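Local structure of sugar ABC transporter substrate-binding protein (Treponema pallidum subsp. pallidum, 5U2P) at residues L325-L328 with A332-N335; L47-T52 with F338-G343. The protein probably binds a solute, perhaps a sugar, in the periplasm as the ligand-binding component of an ABC transporter, though its natural ligand is not established. All coordinates share one frame; numbering follows the deposited sequence.

Helix 45-58 links the two contacts, whose centres lie about 10 Å apart: contact 2 uses the helix itself, and contact 1 packs beside it through V327 on L54 and L328 on V50. Along the chain, contact 1 is nested inside the loop that contact 2 closes. Contact 1 (325-328 with 332-335) is a buried bend between two consecutive helices, burying 211 Å² through aliphatic-aromatic packing and one amide-carbonyl hydrogen bond. Contact 2 (47-52 with 338-343) lies at the surface, buries 67 Å², and rests on a single weak amide-carboxylate bond between segments far apart in sequence. Between them, Y333 CE2 is 3.8 Å from V50 O, and L328 CD1 is 4.2 Å from F51 CE1.

Contact 1 (L325-L328 with A332-N335); sequences LSVL and AYQN
V327 meets the ring of Y333 because its CG1 stands anti to the backbone N (chi1 175°), while the first torsion of Y333 places CG beside its own backbone N and the second turns a ring face to the valine. The setting is a tight bend between the consecutive helices 318-329 and 331-337 of a periplasmic solute-binding fold; the two backbones come nearest at L328 and Y333, whose CA atoms lie 5.4 Å apart.

The methyl contact qualifies as CH-pi. V327 CG1 is 3.5 Å from the centroid of the Y333 ring and 23° off the ring normal, so it sits over the face but shifted toward the rim. The shift favours the phenol end: CG1 approaches CE1 and CZ of Y333 equally, at 3.3 Å, which is tight for carbon atoms. L328 adds a second aliphatic contact, its CD2 reaching Y333 CD2 at 3.7 Å with an oblique approach. Helix 45-58 packs beside this group, with L54 against V327 and V50 against L328, and K53 makes a cation-pi contact with Y333.

The polar element lies near the helix end. The Q334 side chain is bent, folding its amide back toward the preceding helix, where NE2 donates to the backbone O of L328. A side-chain donor thereby engages a carbonyl in the last turn of helix 318-329, and V327 O, just before it, is bonded to S330 OG. The N-H of Q334 points nearly straight at its acceptor (162°), and the oxygen lies almost in the amide plane. At L328 the donor is tilted from the carbonyl plane, with NE2 of Q334 2.8 Å from O of L328.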
# COMPACT_ATOMS: atom_id res chain seq x y z
N LEU A 325 1.24 16.17 18.91
CA LEU A 325 1.33 14.93 18.15
C LEU A 325 1.55 13.75 19.09
O LEU A 325 1.06 12.65 18.84
CB LEU A 325 2.45 14.99 17.10
CG LEU A 325 2.21 15.94 15.92
CD1 LEU A 325 3.28 15.74 14.87
CD2 LEU A 325 0.84 15.74 15.31
N SER A 326 2.36 13.97 20.13
CA SER A 326 2.61 12.93 21.12
C SER A 326 1.31 12.49 21.81
O SER A 326 1.08 11.29 22.00
CB SER A 326 3.64 13.42 22.14
OG SER A 326 3.78 12.49 23.20
N VAL A 327 0.46 13.45 22.18
CA VAL A 327 -0.85 13.11 22.76
C VAL A 327 -1.71 12.38 21.72
O VAL A 327 -2.36 11.36 22.02
CB VAL A 327 -1.61 14.36 23.27
CG1 VAL A 327 -3.03 13.99 23.74
CG2 VAL A 327 -0.87 15.02 24.42
N LEU A 328 -1.73 12.87 20.49
CA LEU A 328 -2.52 12.23 19.44
C LEU A 328 -2.06 10.79 19.19
O LEU A 328 -2.86 9.93 18.85
CB LEU A 328 -2.44 13.03 18.14
CG LEU A 328 -3.05 14.44 18.13
CD1 LEU A 328 -3.06 15.04 16.72
CD2 LEU A 328 -4.42 14.41 18.67
N ALA A 332 -4.96 6.10 24.00
CA ALA A 332 -6.28 6.66 24.32
C ALA A 332 -6.86 7.44 23.14
O ALA A 332 -8.05 7.32 22.83
CB ALA A 332 -6.18 7.57 25.54
N TYR A 333 -6.02 8.24 22.50
CA TYR A 333 -6.48 9.03 21.36
C TYR A 333 -6.64 8.18 20.11
O TYR A 333 -7.60 8.37 19.37
CB TYR A 333 -5.52 10.18 21.12
CG TYR A 333 -5.79 11.40 21.99
CD1 TYR A 333 -5.66 11.35 23.37
CD2 TYR A 333 -6.20 12.60 21.43
CE1 TYR A 333 -5.91 12.44 24.15
CE2 TYR A 333 -6.45 13.70 22.21
CZ TYR A 333 -6.30 13.62 23.57
OH TYR A 333 -6.54 14.72 24.35
N GLN A 334 -5.71 7.26 19.87
CA GLN A 334 -5.85 6.35 18.74
C GLN A 334 -7.13 5.52 18.87
O GLN A 334 -7.83 5.29 17.88
CB GLN A 334 -4.64 5.42 18.63
CG GLN A 334 -3.36 6.12 18.19
CD GLN A 334 -3.52 6.77 16.84
OE1 GLN A 334 -3.85 6.10 15.85
NE2 GLN A 334 -3.34 8.09 16.78
N ASN A 335 -7.44 5.07 20.08
CA ASN A 335 -8.64 4.25 20.29
C ASN A 335 -9.91 5.04 20.00
O ASN A 335 -10.81 4.56 19.31
CB ASN A 335 -8.65 3.69 21.71
CG ASN A 335 -7.74 2.49 21.86
OD1 ASN A 335 -7.56 1.70 20.93
ND2 ASN A 335 -7.15 2.34 23.04

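Contact 2 (L47-T52 with F338-G343); sequences LQNVFT and FEEHKG
N49 and E340 meet through their flat end groups, the amide ND2 of N49 lying 2.6 Å from the carboxylate OE1 of E340. That short separation does not make a strong bond: the N-H...O angle is only 123°, so the hydrogen points well off the line to the oxygen and the bond is weak. The amide and carboxylate planes are nevertheless close to parallel, 18° apart, although the two side chains as a whole cross at about a right angle.

Both residues place CG beside the backbone N and anti to the carbonyl carbon. In E340 the chain then runs extended beyond CG, carrying the carboxylate across to the helix. In the shorter N49 (chi1 -66°), the turn of the amide at chi2 presents ND2 to it. OE1 alone makes the approach, since OE2 of E340 stands 4.1 Å from ND2 of N49. OE2 has the stronger partner, S45 OG, in the first turn of the same helix. The carboxylate is thus shared between two side chains of helix 45-58, and the negative charge beside the N-terminal end of that helix would probably be favoured by its dipole.

In the solute-binding fold, helix 45-58 is the connection of a beta-alpha-beta crossover: it joins strand 33-39 to the neighbouring parallel strand 61-67 at the edge of the five-stranded mixed sheet. The loop bearing E340 follows helix 331-337, whose F337 packs against L47 and V50 and stacks with the ring of H341, while H341 NE2 hydrogen-bonds N134 OD1.

One turn beyond Q48 on the helix, T52 bends its hydroxyl back along the backbone. OG1 of T52 donates to O of Q48 at 2.9 Å from above the carbonyl plane, and that same oxygen also accepts from T52 N.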
# COMPACT_ATOMS: atom_id res chain seq x y z
N LEU A 47 -11.09 13.30 13.40
CA LEU A 47 -10.14 14.36 13.71
C LEU A 47 -10.78 15.52 14.48
O LEU A 47 -10.14 16.14 15.32
CB LEU A 47 -9.50 14.90 12.44
CG LEU A 47 -8.39 14.05 11.82
CD1 LEU A 47 -7.83 14.74 10.60
CD2 LEU A 47 -7.28 13.73 12.82
N GLN A 48 -12.04 15.82 14.20
CA GLN A 48 -12.70 16.91 14.93
C GLN A 48 -12.73 16.61 16.40
O GLN A 48 -12.39 17.47 17.21
CB GLN A 48 -14.13 17.11 14.42
CG GLN A 48 -14.21 17.78 13.06
CD GLN A 48 -15.61 17.73 12.49
OE1 GLN A 48 -16.59 17.88 13.21
NE2 GLN A 48 -15.71 17.49 11.18
N ASN A 49 -13.13 15.40 16.74
CA ASN A 49 -13.27 15.01 18.13
C ASN A 49 -11.91 14.89 18.78
O ASN A 49 -11.76 15.17 19.97
CB ASN A 49 -14.06 13.70 18.24
CG ASN A 49 -15.51 13.86 17.79
OD1 ASN A 49 -16.06 14.96 17.83
ND2 ASN A 49 -16.12 12.77 17.35
N VAL A 50 -10.92 14.48 17.98
CA VAL A 50 -9.54 14.44 18.44
C VAL A 50 -9.09 15.84 18.87
O VAL A 50 -8.54 16.02 19.96
CB VAL A 50 -8.60 13.90 17.32
CG1 VAL A 50 -7.23 14.45 17.47
CG2 VAL A 50 -8.57 12.39 17.33
N PHE A 51 -9.33 16.83 18.02
CA PHE A 51 -8.90 18.19 18.33
C PHE A 51 -9.76 18.78 19.46
O PHE A 51 -9.29 19.62 20.23
CB PHE A 51 -8.97 19.08 17.08
CG PHE A 51 -8.02 18.67 15.98
CD1 PHE A 51 -6.84 18.00 16.26
CD2 PHE A 51 -8.32 18.95 14.66
CE1 PHE A 51 -5.98 17.62 15.24
CE2 PHE A 51 -7.46 18.57 13.65
CZ PHE A 51 -6.29 17.90 13.94
N THR A 52 -11.01 18.33 19.58
CA THR A 52 -11.86 18.81 20.66
C THR A 52 -11.34 18.31 22.00
O THR A 52 -11.31 19.07 22.97
CB THR A 52 -13.34 18.35 20.48
OG1 THR A 52 -13.85 18.88 19.25
CG2 THR A 52 -14.20 18.86 21.63
N PHE A 338 -10.17 5.74 16.08
CA PHE A 338 -10.52 4.62 15.23
C PHE A 338 -11.90 4.04 15.55
O PHE A 338 -12.29 3.03 14.96
CB PHE A 338 -9.45 3.53 15.31
CG PHE A 338 -8.35 3.74 14.29
CD1 PHE A 338 -7.24 4.51 14.60
CD2 PHE A 338 -8.48 3.25 13.01
CE1 PHE A 338 -6.25 4.74 13.65
CE2 PHE A 338 -7.50 3.48 12.05
CZ PHE A 338 -6.38 4.23 12.38
N GLU A 339 -12.64 4.70 16.44
CA GLU A 339 -14.07 4.42 16.55
C GLU A 339 -14.81 5.06 15.37
O GLU A 339 -15.94 4.69 15.07
CB GLU A 339 -14.62 4.92 17.88
CG GLU A 339 -14.16 4.08 19.07
CD GLU A 339 -14.65 4.62 20.39
OE1 GLU A 339 -15.40 5.62 20.39
OE2 GLU A 339 -14.27 4.06 21.44
N GLU A 340 -14.14 5.99 14.70
CA GLU A 340 -14.68 6.69 13.54
C GLU A 340 -13.84 6.49 12.28
O GLU A 340 -14.36 6.31 11.18
CB GLU A 340 -14.77 8.18 13.84
CG GLU A 340 -15.56 8.50 15.09
CD GLU A 340 -16.09 9.92 15.09
OE1 GLU A 340 -15.49 10.78 15.77
OE2 GLU A 340 -17.10 10.17 14.40
N HIS A 341 -12.53 6.55 12.42
CA HIS A 341 -11.65 6.51 11.27
C HIS A 341 -11.55 5.10 10.72
O HIS A 341 -11.35 4.15 11.47
CB HIS A 341 -10.26 7.05 11.65
CG HIS A 341 -9.36 7.28 10.48
ND1 HIS A 341 -9.60 8.26 9.54
CD2 HIS A 341 -8.23 6.65 10.09
CE1 HIS A 341 -8.65 8.22 8.62
NE2 HIS A 341 -7.80 7.25 8.93
N LYS A 342 -11.71 4.98 9.40
CA LYS A 342 -11.66 3.70 8.71
C LYS A 342 -10.23 3.34 8.32
O LYS A 342 -9.35 4.22 8.19
CB LYS A 342 -12.54 3.75 7.46
CG LYS A 342 -13.96 4.22 7.73
CD LYS A 342 -14.76 4.30 6.43
CE LYS A 342 -16.23 4.66 6.68
NZ LYS A 342 -17.01 4.80 5.41
N GLY A 343 -10.01 2.05 8.13
CA GLY A 343 -8.75 1.57 7.59
C GLY A 343 -7.91 0.92 8.66
O GLY A 343 -8.33 0.76 9.81